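CcbJ (Streptomyces caelestis, PDB 4HGZ) probably transfers a methyl group from S-adenosyl-L-methionine to a nitrogen atom of its substrate. Local coordinates at residues Phe141-Gln146 with Ile150-Gln155; His211-Val214 with Gly220-Leu223; Arg227-Tyr232 with Asp237-Val242; Arg250-Glu255 with Ala261-His266. All coordinates share one frame; numbering follows the deposited sequence.

Contact 1: residues Phe141-Gln146 with Ile150-Gln155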
loop_
_atom_site.group_PDB
_atom_site.type_symbol
_atom_site.label_atom_id
_atom_site.label_comp_id
_atom_site.label_asym_id
_atom_site.label_seq_id
_atom_site.Cartn_x
_atom_site.Cartn_y
_atom_site.Cartn_z
ATOM N N PHE C 141 -22.755 -14.172 10.953
ATOM C CA PHE C 141 -21.446 -13.818 11.522
ATOM C C PHE C 141 -21.580 -12.979 12.786
ATOM O O PHE C 141 -20.588 -12.476 13.311
ATOM C CB PHE C 141 -20.564 -13.097 10.501
ATOM C CG PHE C 141 -20.090 -13.977 9.367
ATOM C CD1 PHE C 141 -20.202 -15.358 9.437
ATOM C CD2 PHE C 141 -19.503 -13.421 8.239
ATOM C CE1 PHE C 141 -19.752 -16.169 8.385
ATOM C CE2 PHE C 141 -19.048 -14.227 7.184
ATOM C CZ PHE C 141 -19.170 -15.599 7.258
ATOM N N CYS C 142 -22.809 -12.812 13.258
ATOM C CA CYS C 142 -23.072 -12.105 14.518
ATOM C C CYS C 142 -22.830 -13.029 15.699
ATOM O O CYS C 142 -22.611 -12.577 16.814
ATOM C CB CYS C 142 -24.516 -11.589 14.558
ATOM S SG CYS C 142 -24.768 -10.134 13.494
ATOM N N LEU C 143 -22.881 -14.331 15.440
ATOM C CA LEU C 143 -22.537 -15.327 16.433
ATOM C C LEU C 143 -21.015 -15.365 16.553
ATOM O O LEU C 143 -20.310 -15.621 15.579
ATOM C CB LEU C 143 -23.097 -16.674 16.001
ATOM C CG LEU C 143 -24.624 -16.623 15.877
ATOM C CD1 LEU C 143 -25.193 -17.855 15.204
ATOM C CD2 LEU C 143 -25.227 -16.435 17.250
ATOM N N LEU C 144 -20.503 -15.096 17.747
ATOM C CA LEU C 144 -19.081 -14.807 17.887
ATOM C C LEU C 144 -18.166 -16.022 18.030
ATOM O O LEU C 144 -17.198 -15.988 18.765
ATOM C CB LEU C 144 -18.842 -13.798 19.009
ATOM C CG LEU C 144 -19.588 -12.482 18.773
ATOM C CD1 LEU C 144 -19.233 -11.428 19.824
ATOM C CD2 LEU C 144 -19.273 -11.976 17.375
ATOM N N GLY C 145 -18.453 -17.082 17.291
ATOM C CA GLY C 145 -17.533 -18.202 17.226
ATOM C C GLY C 145 -17.960 -19.268 16.239
ATOM O O GLY C 145 -19.139 -19.404 15.900
ATOM N N GLN C 146 -16.987 -20.043 15.786
ATOM C CA GLN C 146 -17.245 -21.104 14.827
ATOM C C GLN C 146 -18.259 -22.141 15.339
ATOM O O GLN C 146 -19.112 -22.599 14.586
ATOM C CB GLN C 146 -15.931 -21.788 14.453
ATOM C CG GLN C 146 -16.043 -22.753 13.298
ATOM C CD GLN C 146 -14.739 -23.455 13.045
ATOM O OE1 GLN C 146 -14.321 -24.316 13.819
ATOM N NE2 GLN C 146 -14.076 -23.086 11.962
ATOM N N ILE C 150 -21.773 -23.147 13.520
ATOM C CA ILE C 150 -22.156 -24.511 13.203
ATOM C C ILE C 150 -23.504 -24.880 13.854
ATOM O O ILE C 150 -24.428 -25.314 13.173
ATOM C CB ILE C 150 -21.075 -25.488 13.644
ATOM C CG1 ILE C 150 -19.787 -25.208 12.870
ATOM C CG2 ILE C 150 -21.545 -26.920 13.457
ATOM C CD1 ILE C 150 -18.661 -26.158 13.205
ATOM N N ASP C 151 -23.626 -24.680 15.164
ATOM C CA ASP C 151 -24.887 -24.983 15.849
ATOM C C ASP C 151 -26.046 -24.304 15.145
ATOM O O ASP C 151 -27.085 -24.917 14.909
ATOM C CB ASP C 151 -24.856 -24.533 17.306
ATOM C CG ASP C 151 -23.930 -25.378 18.155
ATOM O OD1 ASP C 151 -23.421 -26.393 17.640
ATOM O OD2 ASP C 151 -23.713 -25.032 19.341
ATOM N N CYS C 152 -25.870 -23.031 14.809
ATOM C CA CYS C 152 -26.931 -22.294 14.161
ATOM C C CYS C 152 -27.304 -22.952 12.830
ATOM O O CYS C 152 -28.486 -23.201 12.548
ATOM C CB CYS C 152 -26.521 -20.849 13.942
ATOM S SG CYS C 152 -27.761 -19.884 13.069
ATOM N N MET C 153 -26.298 -23.251 12.017
ATOM C CA MET C 153 -26.562 -23.898 10.735
ATOM C C MET C 153 -27.356 -25.172 10.964
ATOM O O MET C 153 -28.285 -25.485 10.210
ATOM C CB MET C 153 -25.255 -24.194 9.984
ATOM C CG MET C 153 -24.363 -22.956 9.802
ATOM S SD MET C 153 -22.842 -23.268 8.888
ATOM C CE MET C 153 -23.455 -23.025 7.233
ATOM N N ARG C 154 -27.004 -25.890 12.030
ATOM C CA ARG C 154 -27.664 -27.148 12.348
ATOM C C ARG C 154 -29.133 -26.980 12.749
ATOM O O ARG C 154 -29.988 -27.714 12.265
ATOM C CB ARG C 154 -26.880 -27.926 13.399
ATOM C CG ARG C 154 -27.510 -29.263 13.778
ATOM C CD ARG C 154 -26.458 -30.221 14.338
ATOM N NE ARG C 154 -25.559 -29.559 15.286
ATOM C CZ ARG C 154 -24.245 -29.767 15.348
ATOM N NH1 ARG C 154 -23.651 -30.615 14.509
ATOM N NH2 ARG C 154 -23.516 -29.115 16.245
ATOM N N GLN C 155 -29.440 -26.010 13.605
ATOM C CA GLN C 155 -30.843 -25.757 13.945
ATOM C C GLN C 155 -31.634 -25.426 12.697
ATOM O O GLN C 155 -32.797 -25.807 12.564
ATOM C CB GLN C 155 -30.985 -24.587 14.901
ATOM C CG GLN C 155 -30.278 -24.722 16.218
ATOM C CD GLN C 155 -30.473 -23.482 17.057
ATOM O OE1 GLN C 155 -29.514 -22.885 17.543
ATOM N NE2 GLN C 155 -31.723 -23.066 17.201
#
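L143 meets C152 because the L143 side chain is carried beside its own backbone N (chi1 -61°), and CD1 then extends to the helix. The thiol of C152 is swung anti to N (chi1 177°), which leaves CB to take the closest approach. The setting is the start of helix 146-159 in a Rossmann-like methyltransferase fold. G145 is its N-cap, reached through a 3-10 segment and loop 143-145. CD1 of L143 lies 3.5 Å from CB of C152 and 3.9 Å from its SG. This is a small apolar contact between loop and helix. C152 also lies close to F120, a residue seen to bind S-adenosyl-L-homocysteine.

Q146 begins the helix, and its extended side chain passes the tip of I150, with CG 4.3 Å from CD1. The Q146 amide leaves the contact: NE2 bonds E235 and also the backbone O of A234 of the second subunit. I150 is buried and packs on M239 and on L238 of the second subunit. The first turn is held by I150 N, which gives a nearly straight hydrogen bond (179°) of 2.9 Å to Q146 O. CG1 of I150 lies beside that same oxygen, 3.2 Å from it.

Contact 2: residues His211-Val214 with Gly220-Leu223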
loop_
_atom_site.group_PDB
_atom_site.type_symbol
_atom_site.label_atom_id
_atom_site.label_comp_id
_atom_site.label_asym_id
_atom_site.label_seq_id
_atom_site.Cartn_x
_atom_site.Cartn_y
_atom_site.Cartn_z
ATOM N N HIS C 211 -17.187 0.441 15.597
ATOM C CA HIS C 211 -18.226 1.417 15.863
ATOM C C HIS C 211 -18.592 2.107 14.564
ATOM O O HIS C 211 -17.718 2.581 13.830
ATOM C CB HIS C 211 -17.726 2.489 16.816
ATOM C CG HIS C 211 -17.713 2.066 18.245
ATOM N ND1 HIS C 211 -18.484 2.682 19.205
ATOM C CD2 HIS C 211 -17.027 1.091 18.879
ATOM C CE1 HIS C 211 -18.269 2.106 20.372
ATOM N NE2 HIS C 211 -17.389 1.138 20.203
ATOM N N HIS C 212 -19.882 2.168 14.275
ATOM C CA HIS C 212 -20.348 3.095 13.270
ATOM C C HIS C 212 -20.513 4.421 14.000
ATOM O O HIS C 212 -21.203 4.487 15.011
ATOM C CB HIS C 212 -21.668 2.623 12.658
ATOM C CG HIS C 212 -22.197 3.535 11.592
ATOM N ND1 HIS C 212 -21.955 3.333 10.249
ATOM C CD2 HIS C 212 -22.947 4.663 11.674
ATOM C CE1 HIS C 212 -22.533 4.296 9.551
ATOM N NE2 HIS C 212 -23.142 5.115 10.391
ATOM N N ILE C 213 -19.853 5.463 13.503
ATOM C CA ILE C 213 -19.873 6.789 14.129
ATOM C C ILE C 213 -20.631 7.817 13.291
ATOM O O ILE C 213 -20.436 7.905 12.080
ATOM C CB ILE C 213 -18.443 7.316 14.304
ATOM C CG1 ILE C 213 -17.586 6.268 15.009
ATOM C CG2 ILE C 213 -18.445 8.630 15.057
ATOM C CD1 ILE C 213 -16.112 6.603 15.005
ATOM N N VAL C 214 -21.481 8.599 13.937
ATOM C CA VAL C 214 -22.177 9.705 13.275
ATOM C C VAL C 214 -21.825 11.013 13.988
ATOM O O VAL C 214 -22.081 11.158 15.186
ATOM C CB VAL C 214 -23.718 9.513 13.309
ATOM C CG1 VAL C 214 -24.405 10.532 12.438
ATOM C CG2 VAL C 214 -24.101 8.123 12.850
ATOM N N GLY C 220 -23.306 16.824 18.050
ATOM C CA GLY C 220 -23.772 15.505 18.460
ATOM C C GLY C 220 -22.846 14.388 17.984
ATOM O O GLY C 220 -22.203 14.489 16.934
ATOM N N ILE C 221 -22.775 13.314 18.764
ATOM C CA ILE C 221 -22.018 12.135 18.377
ATOM C C ILE C 221 -22.793 10.856 18.708
ATOM O O ILE C 221 -23.234 10.664 19.836
ATOM C CB ILE C 221 -20.665 12.073 19.098
ATOM C CG1 ILE C 221 -19.837 13.322 18.800
ATOM C CG2 ILE C 221 -19.920 10.805 18.708
ATOM C CD1 ILE C 221 -18.525 13.379 19.580
ATOM N N ARG C 222 -22.950 9.976 17.728
ATOM C CA ARG C 222 -23.624 8.710 17.971
ATOM C C ARG C 222 -22.721 7.550 17.599
ATOM O O ARG C 222 -22.192 7.489 16.491
ATOM C CB ARG C 222 -24.926 8.638 17.189
ATOM C CG ARG C 222 -25.851 9.827 17.451
ATOM C CD ARG C 222 -26.627 9.676 18.745
ATOM N NE ARG C 222 -27.817 8.854 18.554
ATOM C CZ ARG C 222 -27.967 7.617 19.018
ATOM N NH1 ARG C 222 -27.001 7.040 19.723
ATOM N NH2 ARG C 222 -29.093 6.957 18.782
ATOM N N LEU C 223 -22.537 6.634 18.540
ATOM C CA LEU C 223 -21.722 5.451 18.308
ATOM C C LEU C 223 -22.610 4.209 18.220
ATOM O O LEU C 223 -23.484 4.001 19.051
ATOM C CB LEU C 223 -20.712 5.291 19.437
ATOM C CG LEU C 223 -19.850 6.510 19.758
ATOM C CD1 LEU C 223 -18.982 6.220 20.976
ATOM C CD2 LEU C 223 -18.997 6.883 18.555
#
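H211 and L223 cross at a slant, the imidazole turned edge-on to the leucine. CB of L223 lies in the ring plane, 3.4 Å from ND1 of H211. CD1 of L223 stands off the ring plane, 4.0 Å from ND1 of H211. The next side chain on this face, I213, runs beside L223 and points the same way. Its two branches straddle one methyl: CG1 and CG2 of I213 are each 3.9 Å from CD2 of L223. CG2 also reaches towards I221.

The two strands form a beta hairpin at the edge, within this chain, of a four-stranded antiparallel sheet, their directions 164° apart. I213 and L223 are a non-hydrogen-bonded pair. V214 and R222 are the hydrogen-bonded pair. V214 N bonds R222 O at 2.9 Å, and R222 N returns a bond of equal length to V214 O. Each N-H comes in the plane of the carbonyl it meets.

V214 and R222 project from the other face of the sheet. They touch only near the backbone, CB to CB at 4.2 Å. The arginine chain then bends at chi2 and chi3 (-80° and -83°), and the guanidinium leaves V214. Its NH1 makes a long, weak ion pair with E217 of the third subunit. The carboxylate of that E217 also accepts a hydrogen bond from L223 N.

Contact 3: residues Arg227-Tyr232 with Asp237-Val242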
loop_
_atom_site.group_PDB
_atom_site.type_symbol
_atom_site.label_atom_id
_atom_site.label_comp_id
_atom_site.label_asym_id
_atom_site.label_seq_id
_atom_site.Cartn_x
_atom_site.Cartn_y
_atom_site.Cartn_z
ATOM N N ARG C 227 -19.961 -6.389 16.260
ATOM C CA ARG C 227 -18.907 -7.384 16.282
ATOM C C ARG C 227 -19.297 -8.505 15.350
ATOM O O ARG C 227 -20.433 -8.941 15.364
ATOM C CB ARG C 227 -18.731 -7.971 17.685
ATOM C CG ARG C 227 -18.267 -6.991 18.748
ATOM C CD ARG C 227 -18.010 -7.694 20.079
ATOM N NE ARG C 227 -17.438 -6.782 21.071
ATOM C CZ ARG C 227 -16.144 -6.718 21.383
ATOM N NH1 ARG C 227 -15.267 -7.522 20.792
ATOM N NH2 ARG C 227 -15.723 -5.848 22.294
ATOM N N LEU C 228 -18.349 -8.967 14.540
ATOM C CA LEU C 228 -18.566 -10.121 13.680
ATOM C C LEU C 228 -17.473 -11.151 13.928
ATOM O O LEU C 228 -16.357 -10.803 14.299
ATOM C CB LEU C 228 -18.520 -9.710 12.200
ATOM C CG LEU C 228 -19.453 -8.591 11.752
ATOM C CD1 LEU C 228 -19.079 -8.134 10.363
ATOM C CD2 LEU C 228 -20.914 -9.023 11.805
ATOM N N ARG C 229 -17.794 -12.419 13.729
ATOM C CA ARG C 229 -16.756 -13.396 13.468
ATOM C C ARG C 229 -17.043 -13.940 12.098
ATOM O O ARG C 229 -18.086 -14.560 11.895
ATOM C CB ARG C 229 -16.708 -14.571 14.468
ATOM C CG ARG C 229 -15.371 -15.289 14.311
ATOM C CD ARG C 229 -15.396 -16.794 14.471
ATOM N NE ARG C 229 -15.953 -17.531 13.341
ATOM C CZ ARG C 229 -15.307 -18.485 12.673
ATOM N NH1 ARG C 229 -14.059 -18.809 12.990
ATOM N NH2 ARG C 229 -15.914 -19.117 11.682
ATOM N N TYR C 230 -16.130 -13.716 11.155
ATOM C CA TYR C 230 -16.390 -14.164 9.787
ATOM C C TYR C 230 -15.783 -15.530 9.528
ATOM O O TYR C 230 -14.947 -16.010 10.293
ATOM C CB TYR C 230 -15.883 -13.148 8.762
ATOM C CG TYR C 230 -14.418 -12.818 8.889
ATOM C CD1 TYR C 230 -13.449 -13.647 8.343
ATOM C CD2 TYR C 230 -14.002 -11.678 9.553
ATOM C CE1 TYR C 230 -12.103 -13.349 8.461
ATOM C CE2 TYR C 230 -12.653 -11.372 9.678
ATOM C CZ TYR C 230 -11.715 -12.214 9.130
ATOM O OH TYR C 230 -10.387 -11.908 9.243
ATOM N N ALA C 231 -16.221 -16.168 8.451
ATOM C CA ALA C 231 -15.610 -17.415 8.029
ATOM C C ALA C 231 -15.177 -17.286 6.580
ATOM O O ALA C 231 -15.780 -16.545 5.800
ATOM C CB ALA C 231 -16.581 -18.543 8.169
ATOM N N TYR C 232 -14.131 -18.006 6.213
ATOM C CA TYR C 232 -13.779 -18.085 4.823
ATOM C C TYR C 232 -14.692 -19.105 4.162
ATOM O O TYR C 232 -15.119 -20.064 4.804
ATOM C CB TYR C 232 -12.338 -18.501 4.684
ATOM C CG TYR C 232 -11.355 -17.405 4.991
ATOM C CD1 TYR C 232 -10.892 -16.559 3.988
ATOM C CD2 TYR C 232 -10.868 -17.228 6.272
ATOM C CE1 TYR C 232 -9.981 -15.573 4.257
ATOM C CE2 TYR C 232 -9.951 -16.248 6.548
ATOM C CZ TYR C 232 -9.512 -15.432 5.540
ATOM O OH TYR C 232 -8.609 -14.459 5.819
ATOM N N ASP C 237 -18.062 -23.795 4.221
ATOM C CA ASP C 237 -18.585 -25.004 3.584
ATOM C C ASP C 237 -18.338 -26.251 4.438
ATOM O O ASP C 237 -19.146 -27.187 4.446
ATOM C CB ASP C 237 -17.967 -25.191 2.194
ATOM C CG ASP C 237 -18.433 -24.136 1.193
ATOM O OD1 ASP C 237 -19.393 -23.373 1.489
ATOM O OD2 ASP C 237 -17.832 -24.072 0.101
ATOM N N LEU C 238 -17.219 -26.269 5.155
ATOM C CA LEU C 238 -16.909 -27.418 5.990
ATOM C C LEU C 238 -17.808 -27.389 7.232
ATOM O O LEU C 238 -18.310 -28.422 7.683
ATOM C CB LEU C 238 -15.425 -27.429 6.363
ATOM C CG LEU C 238 -14.980 -28.621 7.201
ATOM C CD1 LEU C 238 -15.412 -29.904 6.513
ATOM C CD2 LEU C 238 -13.483 -28.596 7.446
ATOM N N MET C 239 -18.027 -26.194 7.764
ATOM C CA MET C 239 -18.958 -26.012 8.857
ATOM C C MET C 239 -20.326 -26.546 8.449
ATOM O O MET C 239 -20.946 -27.325 9.179
ATOM C CB MET C 239 -19.050 -24.541 9.229
ATOM C CG MET C 239 -17.776 -24.007 9.813
ATOM S SD MET C 239 -17.640 -22.215 9.721
ATOM C CE MET C 239 -19.088 -21.700 10.648
ATOM N N ALA C 240 -20.786 -26.138 7.269
ATOM C CA ALA C 240 -22.055 -26.623 6.751
ATOM C C ALA C 240 -22.089 -28.155 6.717
ATOM O O ALA C 240 -23.072 -28.767 7.133
ATOM C CB ALA C 240 -22.316 -26.052 5.373
ATOM N N ASN C 241 -21.025 -28.779 6.217
ATOM C CA ASN C 241 -20.997 -30.240 6.205
ATOM C C ASN C 241 -21.185 -30.780 7.617
ATOM O O ASN C 241 -22.058 -31.605 7.863
ATOM C CB ASN C 241 -19.713 -30.795 5.576
ATOM C CG ASN C 241 -19.530 -30.355 4.132
ATOM O OD1 ASN C 241 -20.449 -29.801 3.522
ATOM N ND2 ASN C 241 -18.333 -30.598 3.575
ATOM N N VAL C 242 -20.368 -30.307 8.550
ATOM C CA VAL C 242 -20.499 -30.745 9.924
ATOM C C VAL C 242 -21.949 -30.592 10.402
ATOM O O VAL C 242 -22.489 -31.487 11.033
ATOM C CB VAL C 242 -19.522 -29.993 10.855
ATOM C CG1 VAL C 242 -19.827 -30.294 12.313
ATOM C CG2 VAL C 242 -18.105 -30.395 10.536
#
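R229 and A231 both reach M239 at a single atom, its SD. No hydrogen bond crosses between segments 227-232 and 237-242.

The apolar part is the contact of A231 with the sulfur. CB of A231 points at the helix and lies 4.1 Å from SD of M239. M239 CG stands anti to its carbonyl carbon, and the chain turns only at chi3 (59°), near its end. That carries SD out from the helix to where both partners meet it from one side. I150 and Q149 pack on the same methionine, as does L238 of the second subunit, whose Y232 stacks its ring on Y232 of this chain.

The polar part belongs to R229. Its chain bends at chi2 and chi3, and the R229 and M239 side chains run past each other in opposite directions. NH2 of R229 is 4.1 Å from SD of M239, and the sulfur lies oblique to the guanidinium plane. The stronger partner of NH2 is E235, with which it forms a salt bridge. E235 OE1 accepts from the backbone N of Y232, the N-cap residue.

Within the helix, N241 N bonds D237 O at 3.0 Å and V242 N bonds L238 O at 2.9 Å.

The arrangement is a strand-to-helix junction. Strand 221-229 of the antiparallel sheet runs out here, and helix 233-242 returns the chain to the Rossmann-like methyltransferase core.

Contact 4: residues Arg250-Glu255 with Ala261-His266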
loop_
_atom_site.group_PDB
_atom_site.type_symbol
_atom_site.label_atom_id
_atom_site.label_comp_id
_atom_site.label_asym_id
_atom_site.label_seq_id
_atom_site.Cartn_x
_atom_site.Cartn_y
_atom_site.Cartn_z
ATOM N N ARG C 250 -23.319 -20.794 -5.120
ATOM C CA ARG C 250 -22.770 -19.584 -4.540
ATOM C C ARG C 250 -22.731 -18.474 -5.575
ATOM O O ARG C 250 -22.246 -18.673 -6.687
ATOM C CB ARG C 250 -21.362 -19.818 -4.003
ATOM C CG ARG C 250 -21.096 -18.989 -2.771
ATOM C CD ARG C 250 -19.640 -18.885 -2.425
ATOM N NE ARG C 250 -19.041 -20.179 -2.139
ATOM C CZ ARG C 250 -19.217 -20.851 -1.012
ATOM N NH1 ARG C 250 -19.994 -20.368 -0.060
ATOM N NH2 ARG C 250 -18.622 -22.022 -0.846
ATOM N N HIS C 251 -23.235 -17.305 -5.201
ATOM C CA HIS C 251 -23.173 -16.127 -6.058
ATOM C C HIS C 251 -22.500 -14.985 -5.304
ATOM O O HIS C 251 -22.179 -15.108 -4.120
ATOM C CB HIS C 251 -24.579 -15.691 -6.479
ATOM C CG HIS C 251 -25.483 -16.824 -6.828
ATOM N ND1 HIS C 251 -25.637 -17.281 -8.118
ATOM C CD2 HIS C 251 -26.294 -17.587 -6.058
ATOM C CE1 HIS C 251 -26.498 -18.283 -8.130
ATOM N NE2 HIS C 251 -26.913 -18.488 -6.892
ATOM N N ALA C 252 -22.304 -13.870 -5.990
ATOM C CA ALA C 252 -21.707 -12.694 -5.385
ATOM C C ALA C 252 -22.771 -11.880 -4.684
ATOM O O ALA C 252 -22.470 -11.033 -3.852
ATOM C CB ALA C 252 -21.035 -11.835 -6.460
ATOM N N ASP C 253 -24.021 -12.117 -5.044
ATOM C CA ASP C 253 -25.086 -11.236 -4.606
ATOM C C ASP C 253 -26.440 -11.822 -4.998
ATOM O O ASP C 253 -26.501 -12.856 -5.661
ATOM C CB ASP C 253 -24.890 -9.862 -5.227
ATOM C CG ASP C 253 -25.168 -9.857 -6.719
ATOM O OD1 ASP C 253 -25.660 -10.887 -7.237
ATOM O OD2 ASP C 253 -24.902 -8.823 -7.368
ATOM N N PHE C 254 -27.527 -11.174 -4.601
ATOM C CA PHE C 254 -28.830 -11.813 -4.793
ATOM C C PHE C 254 -29.332 -11.834 -6.229
ATOM O O PHE C 254 -30.381 -12.405 -6.505
ATOM C CB PHE C 254 -29.893 -11.235 -3.856
ATOM C CG PHE C 254 -29.759 -11.701 -2.442
ATOM C CD1 PHE C 254 -29.869 -13.048 -2.135
ATOM C CD2 PHE C 254 -29.497 -10.799 -1.423
ATOM C CE1 PHE C 254 -29.732 -13.488 -0.824
ATOM C CE2 PHE C 254 -29.357 -11.231 -0.118
ATOM C CZ PHE C 254 -29.481 -12.577 0.184
ATOM N N GLU C 255 -28.605 -11.203 -7.145
ATOM C CA GLU C 255 -29.016 -11.247 -8.548
ATOM C C GLU C 255 -28.202 -12.294 -9.300
ATOM O O GLU C 255 -28.238 -12.370 -10.515
ATOM C CB GLU C 255 -28.903 -9.878 -9.214
ATOM C CG GLU C 255 -29.543 -8.743 -8.421
ATOM C CD GLU C 255 -29.676 -7.471 -9.237
ATOM O OE1 GLU C 255 -30.481 -7.466 -10.191
ATOM O OE2 GLU C 255 -28.981 -6.479 -8.934
ATOM N N ALA C 261 -12.954 -14.026 -6.578
ATOM C CA ALA C 261 -12.050 -13.562 -5.545
ATOM C C ALA C 261 -12.289 -12.112 -5.144
ATOM O O ALA C 261 -12.051 -11.743 -3.992
ATOM C CB ALA C 261 -10.600 -13.764 -5.983
ATOM N N SER C 262 -12.755 -11.289 -6.079
ATOM C CA SER C 262 -12.930 -9.871 -5.776
ATOM C C SER C 262 -14.320 -9.519 -5.244
ATOM O O SER C 262 -14.604 -8.357 -4.959
ATOM C CB SER C 262 -12.610 -9.016 -6.995
ATOM O OG SER C 262 -13.640 -9.128 -7.951
ATOM N N SER C 263 -15.183 -10.518 -5.095
ATOM C CA SER C 263 -16.532 -10.259 -4.632
ATOM C C SER C 263 -16.499 -9.862 -3.169
ATOM O O SER C 263 -15.928 -10.572 -2.337
ATOM C CB SER C 263 -17.412 -11.493 -4.818
ATOM O OG SER C 263 -17.552 -11.847 -6.185
ATOM N N ARG C 264 -17.111 -8.730 -2.846
ATOM C CA ARG C 264 -17.131 -8.277 -1.462
ATOM C C ARG C 264 -17.993 -9.195 -0.586
ATOM O O ARG C 264 -17.698 -9.408 0.596
ATOM C CB ARG C 264 -17.567 -6.812 -1.376
ATOM C CG ARG C 264 -16.457 -5.812 -1.758
ATOM C CD ARG C 264 -16.971 -4.377 -1.864
ATOM N NE ARG C 264 -17.992 -4.061 -0.859
ATOM C CZ ARG C 264 -17.737 -3.709 0.402
ATOM N NH1 ARG C 264 -16.476 -3.631 0.830
ATOM N NH2 ARG C 264 -18.744 -3.439 1.235
ATOM N N TYR C 265 -19.031 -9.771 -1.177
ATOM C CA TYR C 265 -19.912 -10.676 -0.439
ATOM C C TYR C 265 -20.124 -11.967 -1.189
ATOM O O TYR C 265 -19.745 -12.093 -2.348
ATOM C CB TYR C 265 -21.277 -10.018 -0.187
ATOM C CG TYR C 265 -21.208 -8.984 0.892
ATOM C CD1 TYR C 265 -21.495 -9.314 2.216
ATOM C CD2 TYR C 265 -20.820 -7.679 0.607
ATOM C CE1 TYR C 265 -21.419 -8.367 3.223
ATOM C CE2 TYR C 265 -20.731 -6.724 1.616
ATOM C CZ TYR C 265 -21.032 -7.079 2.918
ATOM O OH TYR C 265 -20.953 -6.147 3.919
ATOM N N HIS C 266 -20.740 -12.932 -0.525
ATOM C CA HIS C 266 -21.322 -14.032 -1.254
ATOM C C HIS C 266 -22.698 -14.374 -0.707
ATOM O O HIS C 266 -23.042 -14.027 0.417
ATOM C CB HIS C 266 -20.419 -15.252 -1.259
ATOM C CG HIS C 266 -20.206 -15.858 0.093
ATOM N ND1 HIS C 266 -21.014 -16.855 0.594
ATOM C CD2 HIS C 266 -19.255 -15.633 1.029
ATOM C CE1 HIS C 266 -20.584 -17.201 1.794
ATOM N NE2 HIS C 266 -19.514 -16.479 2.079
HETATM O O HOH W 1 -20.418 -9.564 -3.605
#
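Strands 245-251 and 265-272 pair as a beta hairpin at one edge of the seven-stranded sheet, and R250 meets H266 where they part into the connecting loop. The guanidinium and the imidazole stand almost at right angles, 88° apart. ND1 of H266 lies at the guanidinium edge, 3.7 Å from NH1 of R250. Both nitrogens make weak hydrogen bonds to S268 OG, which lies outside this pair, while the NH2 end of R250 forms a salt bridge with D237. The aliphatic part of R250 also packs here, with CD 3.9 Å from CB of H266.

H266 holds its ring between the backbone N and the carbonyl carbon (chi1 65°). Its CA makes a CA-H...O contact of 3.2 Å with H251 O.

Further out, CB of A252 lies 3.5 Å from OG of S263, whose hydrogen-bond donor is D260 N. The carbonyl oxygens of A252 and Y265 come close but cannot bond each other. A water accepts from Y265 N at 2.8 Å and appears to donate to A252 O, though that distance is doubtfully short.

D253 OD1 accepts from E255 N, two residues on, at 3.0 Å: an Asx turn. The N-H comes from above the carboxylate plane. The whole is the loop end of the antiparallel hairpin that closes the sheet, as in Rossmann-like methyltransferases.

In the fold
From the N terminus the four contacts follow in series, and none encloses or crosses another. Contact 1 closes the short turn into helix 146-159, which crosses over from strand 130-135 to strand 164-171. The chain then makes the antiparallel sheet, where contact 2 closes its last hairpin about 28 Å from contact 1, centre to centre. Strand 221-229 runs back from there to contact 3, which closes the turn into helix 233-242. Contacts 1 and 3 touch, with F141 O 2.8 Å from R229 N, and both reach the second subunit. Contact 4 closes the final hairpin of the core sheet. A salt bridge between D237 and R250 ties it to contact 3.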